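Local coordinates for putative capsid protein of prophage (PDB 3BQW) that is probably a prophage-encoded capsid protein of the phage major capsid protein E family, whose copies would assemble into the phage shell, at residues A[26-29]-A[30-34]; A[149-153]-A[154-158]. All coordinates share one frame; numbering follows the deposited sequence.

Contact 1 of 2, residues A[26-29]-A[30-34]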
loop_
_atom_site.group_PDB
_atom_site.type_symbol
_atom_site.label_atom_id
_atom_site.label_comp_id
_atom_site.label_asym_id
_atom_site.label_seq_id
_atom_site.Cartn_x
_atom_site.Cartn_y
_atom_site.Cartn_z
ATOM N N LYS A 26 -10.342 -4.433 7.555
ATOM C CA LYS A 26 -11.242 -3.564 6.825
ATOM C C LYS A 26 -10.556 -2.304 6.221
ATOM O O LYS A 26 -11.050 -1.748 5.231
ATOM C CB LYS A 26 -12.500 -3.244 7.655
ATOM C CG LYS A 26 -12.517 -1.935 8.386
ATOM C CD LYS A 26 -13.827 -1.750 9.212
ATOM C CE LYS A 26 -14.971 -1.031 8.447
ATOM N NZ LYS A 26 -16.144 -0.660 9.370
ATOM N N PHE A 27 -9.425 -1.879 6.794
ATOM C CA PHE A 27 -8.707 -0.701 6.305
ATOM C C PHE A 27 -7.370 -1.069 5.688
ATOM O O PHE A 27 -6.788 -2.091 6.013
ATOM C CB PHE A 27 -8.472 0.305 7.437
ATOM C CG PHE A 27 -9.708 0.622 8.229
ATOM C CD1 PHE A 27 -10.851 1.064 7.594
ATOM C CD2 PHE A 27 -9.717 0.494 9.605
ATOM C CE1 PHE A 27 -12.009 1.352 8.318
ATOM C CE2 PHE A 27 -10.863 0.784 10.337
ATOM C CZ PHE A 27 -12.012 1.215 9.684
ATOM N N SER A 28 -6.909 -0.195 4.803
ATOM C CA SER A 28 -5.621 -0.299 4.124
ATOM C C SER A 28 -4.882 1.039 4.204
ATOM O O SER A 28 -5.483 2.085 4.465
ATOM C CB SER A 28 -5.822 -0.643 2.643
ATOM O OG SER A 28 -6.374 -1.926 2.507
ATOM N N PRO A 29 -3.565 1.015 3.991
ATOM C CA PRO A 29 -2.787 2.238 4.019
ATOM C C PRO A 29 -3.255 3.305 3.018
ATOM O O PRO A 29 -4.091 3.043 2.132
ATOM C CB PRO A 29 -1.388 1.737 3.691
ATOM C CG PRO A 29 -1.385 0.375 4.109
ATOM C CD PRO A 29 -2.708 -0.155 3.795
ATOM N N LEU A 30 -2.716 4.501 3.170
ATOM C CA LEU A 30 -3.254 5.689 2.513
ATOM C C LEU A 30 -3.275 5.674 0.971
ATOM O O LEU A 30 -4.296 5.949 0.382
ATOM C CB LEU A 30 -2.506 6.931 2.997
ATOM C CG LEU A 30 -3.042 8.286 2.486
ATOM C CD1 LEU A 30 -4.378 8.572 3.065
ATOM C CD2 LEU A 30 -2.030 9.414 2.743
ATOM N N PHE A 31 -2.138 5.417 0.329
ATOM C CA PHE A 31 -2.068 5.435 -1.143
ATOM C C PHE A 31 -2.976 4.370 -1.744
ATOM O O PHE A 31 -3.699 4.639 -2.711
ATOM C CB PHE A 31 -0.640 5.291 -1.630
ATOM C CG PHE A 31 0.145 6.571 -1.571
ATOM C CD1 PHE A 31 0.529 7.125 -0.343
ATOM C CD2 PHE A 31 0.480 7.252 -2.741
ATOM C CE1 PHE A 31 1.273 8.324 -0.291
ATOM C CE2 PHE A 31 1.215 8.459 -2.689
ATOM C CZ PHE A 31 1.611 8.984 -1.462
ATOM N N THR A 32 -2.995 3.188 -1.116
ATOM C CA THR A 32 -3.907 2.146 -1.508
ATOM C C THR A 32 -5.365 2.625 -1.430
ATOM O O THR A 32 -6.152 2.474 -2.395
ATOM C CB THR A 32 -3.718 0.914 -0.667
ATOM O OG1 THR A 32 -2.348 0.476 -0.773
ATOM C CG2 THR A 32 -4.688 -0.193 -1.127
ATOM N N THR A 33 -5.704 3.246 -0.312
ATOM C CA THR A 33 -7.048 3.715 -0.094
ATOM C C THR A 33 -7.466 4.854 -1.039
ATOM O O THR A 33 -8.593 4.885 -1.502
ATOM C CB THR A 33 -7.208 4.138 1.368
ATOM O OG1 THR A 33 -6.930 2.998 2.204
ATOM C CG2 THR A 33 -8.645 4.638 1.641
ATOM N N LEU A 34 -6.585 5.813 -1.287
ATOM C CA LEU A 34 -6.948 6.947 -2.114
ATOM C C LEU A 34 -6.970 6.571 -3.587
ATOM O O LEU A 34 -7.893 6.950 -4.320
ATOM C CB LEU A 34 -5.965 8.106 -1.904
ATOM C CG LEU A 34 -6.062 8.842 -0.568
ATOM C CD1 LEU A 34 -4.915 9.803 -0.413
ATOM C CD2 LEU A 34 -7.388 9.558 -0.473
#

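Contact 2 of 2, residues A[149-153]-A[154-158]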
loop_
_atom_site.group_PDB
_atom_site.type_symbol
_atom_site.label_atom_id
_atom_site.label_comp_id
_atom_site.label_asym_id
_atom_site.label_seq_id
_atom_site.Cartn_x
_atom_site.Cartn_y
_atom_site.Cartn_z
ATOM N N ASN A 149 7.410 -0.365 -10.632
ATOM C CA ASN A 149 7.499 -1.368 -9.588
ATOM C C ASN A 149 8.518 -2.434 -9.984
ATOM O O ASN A 149 8.555 -2.876 -11.153
ATOM C CB ASN A 149 6.155 -2.084 -9.391
ATOM C CG ASN A 149 5.095 -1.217 -8.760
ATOM O OD1 ASN A 149 5.376 -0.169 -8.136
ATOM N ND2 ASN A 149 3.855 -1.649 -8.910
ATOM N N ILE A 150 9.304 -2.875 -9.000
ATOM C CA ILE A 150 10.102 -4.087 -9.132
ATOM C C ILE A 150 9.351 -5.247 -8.505
ATOM O O ILE A 150 9.038 -5.222 -7.329
ATOM C CB ILE A 150 11.484 -3.934 -8.499
ATOM C CG1 ILE A 150 12.316 -2.966 -9.347
ATOM C CG2 ILE A 150 12.206 -5.338 -8.384
ATOM C CD1 ILE A 150 13.450 -2.305 -8.601
ATOM N N ILE A 151 9.038 -6.252 -9.318
ATOM C CA ILE A 151 8.221 -7.374 -8.892
ATOM C C ILE A 151 9.110 -8.601 -8.654
ATOM O O ILE A 151 9.910 -8.985 -9.510
ATOM C CB ILE A 151 7.111 -7.683 -9.941
ATOM C CG1 ILE A 151 6.278 -6.421 -10.265
ATOM C CG2 ILE A 151 6.213 -8.873 -9.502
ATOM C CD1 ILE A 151 5.772 -5.622 -9.035
ATOM N N GLU A 152 8.959 -9.187 -7.469
ATOM C CA GLU A 152 9.619 -10.433 -7.080
ATOM C C GLU A 152 8.597 -11.357 -6.397
ATOM O O GLU A 152 7.611 -10.895 -5.819
ATOM C CB GLU A 152 10.769 -10.184 -6.096
ATOM C CG GLU A 152 11.206 -8.727 -5.934
ATOM C CD GLU A 152 12.403 -8.561 -4.987
ATOM O OE1 GLU A 152 12.766 -9.553 -4.299
ATOM O OE2 GLU A 152 12.988 -7.446 -4.957
ATOM N N GLY A 153 8.854 -12.659 -6.428
ATOM C CA GLY A 153 7.962 -13.595 -5.755
ATOM C C GLY A 153 8.288 -15.052 -5.981
ATOM O O GLY A 153 9.227 -15.399 -6.699
ATOM N N GLU A 154 7.489 -15.906 -5.355
ATOM C CA GLU A 154 7.648 -17.355 -5.467
ATOM C C GLU A 154 7.454 -17.744 -6.931
ATOM O O GLU A 154 6.435 -17.391 -7.552
ATOM C CB GLU A 154 6.614 -18.100 -4.577
ATOM C CG GLU A 154 6.428 -17.548 -3.126
ATOM C CD GLU A 154 7.646 -17.776 -2.219
ATOM O OE1 GLU A 154 8.334 -18.829 -2.396
ATOM O OE2 GLU A 154 7.900 -16.908 -1.332
ATOM N N GLY A 155 8.441 -18.432 -7.494
ATOM C CA GLY A 155 8.300 -19.028 -8.821
ATOM C C GLY A 155 8.467 -18.121 -10.029
ATOM O O GLY A 155 8.311 -18.579 -11.164
ATOM N N ILE A 156 8.773 -16.841 -9.826
ATOM C CA ILE A 156 9.096 -15.974 -10.963
ATOM C C ILE A 156 10.480 -15.404 -10.806
ATOM O O ILE A 156 11.057 -15.436 -9.720
ATOM C CB ILE A 156 8.078 -14.820 -11.155
ATOM C CG1 ILE A 156 8.192 -13.762 -10.030
ATOM C CG2 ILE A 156 6.678 -15.397 -11.267
ATOM C CD1 ILE A 156 7.259 -12.561 -10.205
ATOM N N GLU A 157 11.000 -14.884 -11.909
ATOM C CA GLU A 157 12.203 -14.076 -11.874
ATOM C C GLU A 157 11.850 -12.585 -11.757
ATOM O O GLU A 157 10.911 -12.092 -12.395
ATOM C CB GLU A 157 13.067 -14.339 -13.102
ATOM C CG GLU A 157 14.048 -15.501 -12.906
ATOM C CD GLU A 157 15.040 -15.594 -14.049
ATOM O OE1 GLU A 157 14.599 -15.444 -15.217
ATOM O OE2 GLU A 157 16.258 -15.805 -13.789
ATOM N N ARG A 158 12.608 -11.901 -10.905
ATOM C CA ARG A 158 12.483 -10.463 -10.674
ATOM C C ARG A 158 12.432 -9.669 -11.976
ATOM O O ARG A 158 13.281 -9.835 -12.831
ATOM C CB ARG A 158 13.689 -10.037 -9.864
ATOM C CG ARG A 158 13.617 -8.738 -9.172
ATOM C CD ARG A 158 14.649 -8.784 -8.050
ATOM N NE ARG A 158 14.750 -7.518 -7.355
ATOM C CZ ARG A 158 15.738 -6.640 -7.501
ATOM N NH1 ARG A 158 16.746 -6.865 -8.337
ATOM N NH2 ARG A 158 15.700 -5.508 -6.804
HETATM O O HOH W 1 11.227 -12.993 -7.828
#

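Contact 1 of 2, residues A[26-29]-A[30-34]
Ser28 and Pro29 meet Thr32 and Thr33 in a local contact at the start of a helix: Pro29 occupies the N-cap position, where the short loop from helix 23-26 enters helix 30-35. The first helical bond of the turn runs from Thr33 N to Pro29 O (2.9 Å), and the donor lies nearly in line with the carbonyl, at a C=O...N angle of 161°. Thr33 adds its hydroxyl from the same turn. With OG1 beside its own backbone N (chi1 -59°), it leans back to the loop and lies 2.8 Å from Pro29 O and equally 2.8 Å from Ser28 O; its one proton can serve either carbonyl. Thr32 touches with carbon instead, its CG2 packing 4.0 Å from Ser28 CB, while its CB rests 3.5 Å from Pro29 O. Its OG1 is hydrogen-bonded to Glu137, whose other carboxylate oxygen accepts a hydrogen bond from the backbone N of Phe31. Glu137 belongs to the long helix 113-146, against which Ser28, Pro29, Phe31 and Thr32 pack; Leu30, with Phe31, faces strand 206-209 and also reaches strand 257-267, placing the helix start between that long helix and the seven-stranded mixed sheet.

Contact 2 of 2, residues A[149-153]-A[154-158]
Glu152 and Arg158 lie side by side and point the same way, joined by a salt bridge from Arg158 NE to Glu152 OE2 (3.0 Å, N-H...O angle 154°). The two flat groups stand nearly at right angles, their planes 84° apart: the carboxylate oxygen is met from above its own plane, while it sits at the edge of the guanidinium, near that plane. An Arg158 chain extended from CG to NE carries the nitrogen along the Glu152 side chain, and Ile150 reaches it obliquely, with CG2 3.5 Å from NE. Arg158 CA also gives a CA-H...O contact to Ile151 O at 3.2 Å. Glu152 and Arg158 face each other at the base of the hairpin connection between antiparallel strands 148-151 and 159-162, which reverses through a type II beta turn from Gly153 to Ile156. Gly155 takes the positive phi (80°) of the turn's third position, and the closing bond from Ile156 N to Gly153 O is weak at 3.5 Å. Ile156 holds CG1 between its backbone N and carbonyl carbon, which brings its CD1 methyl to within 3.9 Å of the Ile151 CG2 methyl. Between the two arms, a water accepts from Gly153 N (2.8 Å) and donates to Ile156 O (3.1 Å).

Overall arrangement
Contact 1 and contact 2 come in series along the chain and are separate in space: their centres are 23 Å apart and their nearest atoms about 10 Å. The centre of contact 1 lies about 7 Å, and that of contact 2 about 17 Å, from the centre of the chain; the first is partly buried, the second a surface turn. Helix 113-146 is their common neighbour. Residues 26-34 lean on Lys133, Val136, Glu137 and Val141, while Ile151 of contact 2 packs on Leu139 of the same helix. One is thus a helix start near the core, the other a hairpin that joins edge strand 148-151 to inner strand 159-162 of the four-stranded antiparallel sheet.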